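Local coordinates for putative GAF sensor protein (Burkholderia vietnamiensis, PDB 5HL6) that probably reduces free methionine-(R)-S-oxide, as a single GAF-domain protein of the free methionine sulfoxide reductase family, at residues N60-Y65 / G138-D143; A120-I125 / P145-F150. All coordinates share one frame; numbering follows the deposited sequence.

Contact 1: N60-Y65 / G138-D143; sequences NWAGFY and GVWDVD
Two carboxylates, Asp141 and Asp143, bring their OD2 atoms within 3.2 Å of each other beside Trp61, on one face of the sheet. Asp143 runs alongside Trp61, its OD2 3.6 Å from Trp61 CB, while the Asp141 side chain crosses the indole at about a right angle. One water links Asp141 to Tyr65: it donates to Asp141 OD2 (2.9 Å), pairs with Tyr65 OH at 3.0 Å and sits over one face of the Trp61 ring, toward its rim. Trp61 NE1 bonds instead to Lys80 O. The other face of the sheet, with Ala62, Phe64, Trp140 and Val142, is apolar. There the edge of Trp140 meets the face of Phe64, the planes at 60°, with CE3 of Trp140 3.8 Å from CZ of Phe64; Trp140 CG stands anti to the backbone N (chi1 166°), and the indole reaches across Gly63 to the methyl of Ala62. Antiparallel backbone bonds join 60-65 to 138-143 and end in a classic beta bulge, where Asn60 N gives Asp143 O a nearly straight bond (170°) and Trp61 N adds a weak one. The contact thus separates an aromatic core, facing helices 41-55 and 152-176, from a face where buried carboxylates, two aromatic rings and a bound water meet, consistent with a GAF ligand pocket.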
loop_
_atom_site.group_PDB
_atom_site.type_symbol
_atom_site.label_atom_id
_atom_site.label_comp_id
_atom_site.label_asym_id
_atom_site.label_seq_id
_atom_site.Cartn_x
_atom_site.Cartn_y
_atom_site.Cartn_z
ATOM N N ASN B 60 13.888 -0.379 -0.930
ATOM C CA ASN B 60 13.235 -1.679 -0.943
ATOM C C ASN B 60 12.024 -1.764 -0.018
ATOM O O ASN B 60 11.336 -2.789 -0.021
ATOM C CB ASN B 60 14.235 -2.799 -0.598
ATOM C CG ASN B 60 14.703 -2.753 0.839
ATOM O OD1 ASN B 60 15.218 -1.743 1.304
ATOM N ND2 ASN B 60 14.534 -3.858 1.549
ATOM N N TRP B 61 11.723 -0.716 0.746
ATOM C CA TRP B 61 10.530 -0.700 1.577
ATOM C C TRP B 61 10.222 0.743 1.925
ATOM O O TRP B 61 11.143 1.532 2.140
ATOM C CB TRP B 61 10.728 -1.512 2.863
ATOM C CG TRP B 61 9.468 -2.146 3.412
ATOM C CD1 TRP B 61 8.981 -3.387 3.103
ATOM C CD2 TRP B 61 8.563 -1.591 4.384
ATOM N NE1 TRP B 61 7.832 -3.634 3.811
ATOM C CE2 TRP B 61 7.552 -2.550 4.603
ATOM C CE3 TRP B 61 8.513 -0.381 5.093
ATOM C CZ2 TRP B 61 6.515 -2.347 5.511
ATOM C CZ3 TRP B 61 7.463 -0.169 5.987
ATOM C CH2 TRP B 61 6.476 -1.145 6.181
ATOM N N ALA B 62 8.935 1.077 1.987
ATOM C CA ALA B 62 8.526 2.406 2.438
ATOM C C ALA B 62 7.060 2.350 2.841
ATOM O O ALA B 62 6.203 2.005 2.016
ATOM C CB ALA B 62 8.763 3.447 1.343
ATOM N N GLY B 63 6.770 2.672 4.098
ATOM C CA GLY B 63 5.401 2.576 4.569
ATOM C C GLY B 63 5.270 2.948 6.031
ATOM O O GLY B 63 6.238 3.350 6.690
ATOM N N PHE B 64 4.047 2.773 6.532
ATOM C CA PHE B 64 3.631 3.214 7.856
ATOM C C PHE B 64 3.464 2.041 8.814
ATOM O O PHE B 64 3.028 0.961 8.418
ATOM C CB PHE B 64 2.280 3.938 7.777
ATOM C CG PHE B 64 2.322 5.231 7.025
ATOM C CD1 PHE B 64 2.627 6.415 7.680
ATOM C CD2 PHE B 64 2.033 5.268 5.671
ATOM C CE1 PHE B 64 2.663 7.621 7.000
ATOM C CE2 PHE B 64 2.048 6.469 4.981
ATOM C CZ PHE B 64 2.372 7.652 5.651
ATOM N N TYR B 65 3.778 2.273 10.089
ATOM C CA TYR B 65 3.224 1.494 11.192
ATOM C C TYR B 65 2.404 2.457 12.032
ATOM O O TYR B 65 2.858 3.573 12.323
ATOM C CB TYR B 65 4.298 0.809 12.065
ATOM C CG TYR B 65 5.076 -0.279 11.368
ATOM C CD1 TYR B 65 4.785 -1.620 11.584
ATOM C CD2 TYR B 65 6.120 0.032 10.505
ATOM C CE1 TYR B 65 5.502 -2.618 10.944
ATOM C CE2 TYR B 65 6.836 -0.946 9.864
ATOM C CZ TYR B 65 6.527 -2.273 10.074
ATOM O OH TYR B 65 7.249 -3.248 9.419
ATOM N N GLY B 138 2.184 7.018 14.908
ATOM C CA GLY B 138 2.880 5.812 14.458
ATOM C C GLY B 138 4.280 6.185 13.999
ATOM O O GLY B 138 4.884 7.124 14.518
ATOM N N VAL B 139 4.787 5.449 13.005
ATOM C CA VAL B 139 6.067 5.796 12.403
ATOM C C VAL B 139 5.988 5.641 10.894
ATOM O O VAL B 139 5.178 4.880 10.363
ATOM C CB VAL B 139 7.237 4.948 12.941
ATOM C CG1 VAL B 139 7.290 4.987 14.474
ATOM C CG2 VAL B 139 7.147 3.521 12.410
ATOM N N TRP B 140 6.850 6.388 10.211
ATOM C CA TRP B 140 7.124 6.232 8.788
ATOM C C TRP B 140 8.483 5.562 8.651
ATOM O O TRP B 140 9.457 6.029 9.252
ATOM C CB TRP B 140 7.119 7.603 8.099
ATOM C CG TRP B 140 7.713 7.623 6.723
ATOM C CD1 TRP B 140 8.917 8.148 6.365
ATOM C CD2 TRP B 140 7.125 7.105 5.517
ATOM N NE1 TRP B 140 9.121 7.990 5.016
ATOM C CE2 TRP B 140 8.036 7.353 4.471
ATOM C CE3 TRP B 140 5.922 6.460 5.224
ATOM C CZ2 TRP B 140 7.793 6.962 3.155
ATOM C CZ3 TRP B 140 5.675 6.077 3.914
ATOM C CH2 TRP B 140 6.608 6.335 2.894
ATOM N N ASP B 141 8.551 4.465 7.888
ATOM C CA ASP B 141 9.757 3.636 7.798
ATOM C C ASP B 141 10.162 3.463 6.340
ATOM O O ASP B 141 9.331 3.088 5.512
ATOM C CB ASP B 141 9.518 2.262 8.443
ATOM C CG ASP B 141 10.716 1.324 8.320
ATOM O OD1 ASP B 141 11.877 1.789 8.280
ATOM O OD2 ASP B 141 10.489 0.105 8.268
ATOM N N VAL B 142 11.443 3.711 6.026
ATOM C CA VAL B 142 11.975 3.524 4.676
ATOM C C VAL B 142 13.276 2.746 4.757
ATOM O O VAL B 142 14.130 3.037 5.600
ATOM C CB VAL B 142 12.217 4.860 3.942
ATOM C CG1 VAL B 142 12.645 4.605 2.496
ATOM C CG2 VAL B 142 10.962 5.710 3.958
ATOM N N ASP B 143 13.444 1.781 3.858
ATOM C CA ASP B 143 14.612 0.921 3.855
ATOM C C ASP B 143 15.259 0.914 2.478
ATOM O O ASP B 143 14.594 1.093 1.453
ATOM C CB ASP B 143 14.236 -0.510 4.270
ATOM C CG ASP B 143 13.653 -0.564 5.664
ATOM O OD1 ASP B 143 14.428 -0.745 6.618
ATOM O OD2 ASP B 143 12.426 -0.391 5.813
HETATM O O HOH W 1 9.446 -2.481 7.593
#

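Contact 2: A120-I125 / P145-F150; sequences ASESEI and PVAARF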
loop_
_atom_site.group_PDB
_atom_site.type_symbol
_atom_site.label_atom_id
_atom_site.label_comp_id
_atom_site.label_asym_id
_atom_site.label_seq_id
_atom_site.Cartn_x
_atom_site.Cartn_y
_atom_site.Cartn_z
ATOM N N ALA B 120 16.397 -7.872 3.410
ATOM C CA ALA B 120 17.336 -7.278 2.466
ATOM C C ALA B 120 17.723 -5.851 2.820
ATOM O O ALA B 120 18.487 -5.241 2.065
ATOM C CB ALA B 120 16.748 -7.308 1.055
ATOM N N SER B 121 17.229 -5.302 3.925
ATOM C CA SER B 121 17.505 -3.912 4.259
ATOM C C SER B 121 18.912 -3.772 4.831
ATOM O O SER B 121 19.318 -4.535 5.715
ATOM C CB SER B 121 16.466 -3.380 5.249
ATOM N N GLU B 122 19.656 -2.801 4.310
ATOM C CA GLU B 122 20.990 -2.480 4.795
ATOM C C GLU B 122 21.055 -1.130 5.493
ATOM O O GLU B 122 21.858 -0.961 6.412
ATOM C CB GLU B 122 21.996 -2.502 3.632
ATOM C CG GLU B 122 23.438 -2.731 4.047
ATOM C CD GLU B 122 23.762 -4.198 4.278
ATOM O OE1 GLU B 122 23.133 -5.063 3.628
ATOM O OE2 GLU B 122 24.650 -4.486 5.110
ATOM N N SER B 123 20.220 -0.176 5.087
ATOM C CA SER B 123 20.106 1.112 5.753
ATOM C C SER B 123 18.632 1.496 5.824
ATOM O O SER B 123 17.800 1.024 5.045
ATOM C CB SER B 123 20.930 2.205 5.048
ATOM O OG SER B 123 20.632 2.273 3.671
ATOM N N GLU B 124 18.319 2.355 6.783
ATOM C CA GLU B 124 16.931 2.553 7.164
ATOM C C GLU B 124 16.801 3.908 7.835
ATOM O O GLU B 124 17.729 4.379 8.500
ATOM C CB GLU B 124 16.473 1.422 8.097
ATOM C CG GLU B 124 15.075 1.576 8.685
ATOM C CD GLU B 124 14.650 0.360 9.491
ATOM O OE1 GLU B 124 13.433 0.175 9.710
ATOM O OE2 GLU B 124 15.538 -0.407 9.915
ATOM N N ILE B 125 15.647 4.533 7.640
ATOM C CA ILE B 125 15.281 5.750 8.352
ATOM C C ILE B 125 13.852 5.571 8.851
ATOM O O ILE B 125 12.978 5.103 8.102
ATOM C CB ILE B 125 15.420 7.000 7.460
ATOM C CG1 ILE B 125 14.999 8.250 8.220
ATOM C CG2 ILE B 125 14.573 6.872 6.183
ATOM C CD1 ILE B 125 15.297 9.517 7.475
ATOM N N PRO B 145 18.434 -1.388 0.211
ATOM C CA PRO B 145 19.377 -2.513 0.213
ATOM C C PRO B 145 20.830 -2.085 0.109
ATOM O O PRO B 145 21.710 -2.952 0.054
ATOM C CB PRO B 145 18.951 -3.324 -1.023
ATOM C CG PRO B 145 18.387 -2.301 -1.963
ATOM C CD PRO B 145 17.797 -1.197 -1.108
ATOM N N VAL B 146 21.098 -0.781 0.093
ATOM C CA VAL B 146 22.445 -0.237 -0.032
ATOM C C VAL B 146 22.865 0.348 1.312
ATOM O O VAL B 146 22.077 1.031 1.978
ATOM C CB VAL B 146 22.510 0.829 -1.146
ATOM C CG1 VAL B 146 23.879 1.492 -1.178
ATOM C CG2 VAL B 146 22.180 0.210 -2.496
ATOM N N ALA B 147 24.107 0.079 1.709
ATOM C CA ALA B 147 24.621 0.611 2.966
ATOM C C ALA B 147 24.699 2.135 2.919
ATOM O O ALA B 147 25.090 2.723 1.905
ATOM C CB ALA B 147 26.000 0.021 3.260
ATOM N N ALA B 148 24.300 2.773 4.024
ATOM C CA ALA B 148 24.392 4.226 4.189
ATOM C C ALA B 148 23.698 4.981 3.054
ATOM O O ALA B 148 24.209 5.979 2.539
ATOM C CB ALA B 148 25.852 4.664 4.321
ATOM N N ARG B 149 22.516 4.506 2.657
ATOM C CA ARG B 149 21.750 5.210 1.635
ATOM C C ARG B 149 21.212 6.546 2.143
ATOM O O ARG B 149 21.027 7.477 1.348
ATOM C CB ARG B 149 20.609 4.315 1.143
ATOM C CG ARG B 149 19.432 5.024 0.463
ATOM C CD ARG B 149 19.754 5.427 -0.962
ATOM N NE ARG B 149 18.589 5.974 -1.662
ATOM C CZ ARG B 149 18.197 7.242 -1.588
ATOM N NH1 ARG B 149 18.866 8.101 -0.828
ATOM N NH2 ARG B 149 17.136 7.654 -2.272
ATOM N N PHE B 150 20.976 6.673 3.449
ATOM C CA PHE B 150 20.344 7.854 4.027
ATOM C C PHE B 150 21.345 8.638 4.870
ATOM O O PHE B 150 21.966 8.085 5.787
ATOM C CB PHE B 150 19.131 7.462 4.877
ATOM C CG PHE B 150 18.152 6.573 4.159
ATOM C CD1 PHE B 150 17.349 7.080 3.151
ATOM C CD2 PHE B 150 18.038 5.228 4.489
ATOM C CE1 PHE B 150 16.451 6.262 2.484
ATOM C CE2 PHE B 150 17.147 4.404 3.823
ATOM C CZ PHE B 150 16.352 4.922 2.822
#
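Ser123 reaches from the start of its strand into the turn formed by Val146 to Arg149, and two hydrogen bonds hold its hydroxyl there. OG donates to Val146 O at 2.5 Å, arriving almost head-on to the carbonyl, and accepts from Arg149 N at 3.1 Å with an angle of 156° at the hydrogen. With chi1 at 52°, OG sits between its own backbone N and carbonyl carbon, which directs it between the two ends of this type II turn. Those ends, Val146 O and Arg149 N, are thereby linked through a side chain of 120-125.

Van der Waals and CA-H...O contacts continue toward Ala120. Glu122 lays its CB against Pro145 O and its CG against Ala147, 3.7 Å from the CA of that residue, before the chain bends at chi2 and carries the carboxylate away. Further out, Pro145 CA makes a CA-H...O contact with Ala120 O at 3.4 Å.

The aromatic part belongs to Phe150. Ile125 CG2 stands 4.0 Å from the centroid of the Phe150 ring, 4° off its normal, a CH-pi contact over the middle of one face; Arg149 CG covers the opposite face. The ring edge turns to the strand backbone, with Phe150 CD2 3.7 Å from Glu124 N and Phe150 CE2 the same distance from Ser123 O. Arg149 itself leads away, its NE bonded to Asp57 O.

Glu122 and Ser123 both face Ser144 in a classic beta bulge at the start of strand 123-130. One hydroxyl, used as both donor and acceptor, therefore bridges the two ends of the turn in the connection between strand 136-144 and helix 152-176, while the phenyl ring, sandwiched by Ile125 CG2 and Arg149 CG with its edge to the strand backbone, also touches Val142 and Leu59.

Contact 1 lies in the core, about 5 Å from the centre of the chain, and contact 2 nearer the surface, about 14 Å out, with some 12 Å between their own centres. The first pairs two strands through repeated backbone bonds; the second ties a strand start to a loop through one serine and one ring. They share a sheet, since strand 136-144 of contact 1 neighbours strand 123-130 of contact 2 and runs on into the loop 145-150. Val142 N and Ile125 O probably bond at 2.9 Å. Glu124 also brings OE1 within 2.7 Å of Asp141 OD1, extending the acidic group of contact 1 into the next strand.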